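PDB 4M16: bartonella effector protein (Bep) substrate of VirB T4SS from Bartonella sp. AR 15-3, which probably transfers AMP from ATP to tyrosine and threonine residues of target proteins, through the Fic domain that makes up the present fragment. Local coordinates for residues A[192-197]-A[204-209]. Sequence-based numbering, arbitrary orientation.
Sequences CNDAMA and HQAMKS
One position before Ala-206, whose methyl meets Asp-194 across the contact, the carbonyl oxygen of Gln-205 takes two bonds from Ser-209. The hydroxyl OG of Ser-209 reaches Gln-205 O at 2.8 Å. Its C=O...donor angle is 159°, the donor slightly tilted from the carbonyl plane; the amide N of Ser-209 supplies the routine helical bond to the same oxygen. No hydrogen bond crosses between 192-197 and 204-209, where the contact is apolar. Its tight point lies between Asp-194 CB and Ala-206 CB, 3.4 Å apart, each pointing toward the opposing segment. Asp-194 OD2 also comes within 4.1 Å of Ala-206 CB. Helices 185-197 and 200-214 form a nearly antiparallel helical hairpin, with segment axes at 162°. Their closest approach is 7.9 Å. Both arms rest on helix 135-152, which leads into the loop of the Fic signature, here reading HPFRAGN with alanine in place of the usual acidic residue. Nearer that helix, Met-207 sets CG anti to its backbone N, then bends at chi2 (61°) and chi3, turning its terminal methyl back toward the other arm. Met-207 CE lies 3.8 Å from Cys-192 CA and 4.0 Å from Cys-192 SG, and it also touches Ala-195 CB. The same Met-207 side chain packs on Ser-147 and Cys-192 on Asn-150, while His-204 NE2 hydrogen-bonds Glu-140 OE1.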
# COMPACT_ATOMS: atom_id res chain seq x y z
N CYS A 192 -7.02 -8.08 -4.06
CA CYS A 192 -7.08 -6.62 -4.15
C CYS A 192 -7.90 -6.21 -5.38
O CYS A 192 -8.76 -5.35 -5.31
CB CYS A 192 -5.69 -6.01 -4.21
SG CYS A 192 -4.75 -6.17 -2.67
N ASN A 193 -7.63 -6.85 -6.51
CA ASN A 193 -8.33 -6.52 -7.74
C ASN A 193 -9.83 -6.91 -7.60
O ASN A 193 -10.71 -6.12 -7.93
CB ASN A 193 -7.63 -7.10 -8.96
CG ASN A 193 -6.26 -6.43 -9.25
OD1 ASN A 193 -5.89 -5.37 -8.71
ND2 ASN A 193 -5.51 -7.05 -10.14
N ASP A 194 -10.12 -8.06 -7.01
CA ASP A 194 -11.53 -8.42 -6.76
C ASP A 194 -12.28 -7.44 -5.84
O ASP A 194 -13.49 -7.19 -6.05
CB ASP A 194 -11.66 -9.85 -6.19
CG ASP A 194 -11.50 -10.94 -7.24
OD1 ASP A 194 -11.32 -10.65 -8.43
OD2 ASP A 194 -11.55 -12.11 -6.84
N ALA A 195 -11.61 -6.95 -4.81
CA ALA A 195 -12.20 -5.97 -3.89
C ALA A 195 -12.67 -4.74 -4.65
O ALA A 195 -13.71 -4.18 -4.32
CB ALA A 195 -11.24 -5.60 -2.76
N MET A 196 -11.94 -4.33 -5.69
CA MET A 196 -12.35 -3.16 -6.48
C MET A 196 -13.30 -3.48 -7.61
O MET A 196 -14.13 -2.64 -7.97
CB MET A 196 -11.13 -2.36 -6.99
CG MET A 196 -10.57 -1.49 -5.84
SD MET A 196 -8.97 -0.88 -6.23
CE MET A 196 -9.35 0.17 -7.64
N ALA A 197 -13.17 -4.69 -8.18
CA ALA A 197 -13.92 -5.07 -9.40
C ALA A 197 -15.34 -5.56 -9.07
O ALA A 197 -16.30 -5.17 -9.73
CB ALA A 197 -13.18 -6.12 -10.22
N HIS A 204 -16.21 -8.08 -0.48
CA HIS A 204 -15.73 -8.28 0.93
C HIS A 204 -15.10 -9.71 1.12
O HIS A 204 -14.02 -9.91 1.73
CB HIS A 204 -16.89 -7.99 1.89
CG HIS A 204 -16.51 -8.02 3.33
ND1 HIS A 204 -15.91 -6.94 3.97
CD2 HIS A 204 -16.64 -9.00 4.25
CE1 HIS A 204 -15.71 -7.27 5.24
NE2 HIS A 204 -16.15 -8.50 5.43
N GLN A 205 -15.78 -10.72 0.57
CA GLN A 205 -15.29 -12.11 0.69
C GLN A 205 -13.96 -12.37 -0.01
O GLN A 205 -13.15 -13.22 0.44
CB GLN A 205 -16.35 -13.11 0.19
CG GLN A 205 -15.96 -14.54 0.44
CD GLN A 205 -15.75 -14.81 1.91
OE1 GLN A 205 -16.65 -14.59 2.73
NE2 GLN A 205 -14.55 -15.29 2.26
N ALA A 206 -13.74 -11.68 -1.13
CA ALA A 206 -12.43 -11.80 -1.78
C ALA A 206 -11.28 -11.47 -0.79
O ALA A 206 -10.30 -12.19 -0.59
CB ALA A 206 -12.34 -10.87 -2.99
N MET A 207 -11.42 -10.34 -0.13
CA MET A 207 -10.37 -9.91 0.77
C MET A 207 -10.37 -10.67 2.10
O MET A 207 -9.30 -10.92 2.68
CB MET A 207 -10.57 -8.41 0.97
CG MET A 207 -9.47 -7.68 1.72
SD MET A 207 -7.91 -7.79 0.89
CE MET A 207 -8.12 -6.69 -0.50
N LYS A 208 -11.54 -11.08 2.59
CA LYS A 208 -11.61 -11.86 3.83
C LYS A 208 -10.83 -13.19 3.75
O LYS A 208 -10.17 -13.57 4.71
CB LYS A 208 -13.03 -12.16 4.21
CG LYS A 208 -13.16 -12.84 5.58
CD LYS A 208 -14.60 -12.91 6.01
CE LYS A 208 -14.77 -13.71 7.29
NZ LYS A 208 -16.18 -13.66 7.70
N SER A 209 -10.92 -13.90 2.61
CA SER A 209 -10.19 -15.18 2.43
C SER A 209 -8.71 -14.94 2.56
O SER A 209 -8.01 -15.70 3.24
CB SER A 209 -10.42 -15.83 1.07
OG SER A 209 -11.74 -15.61 0.65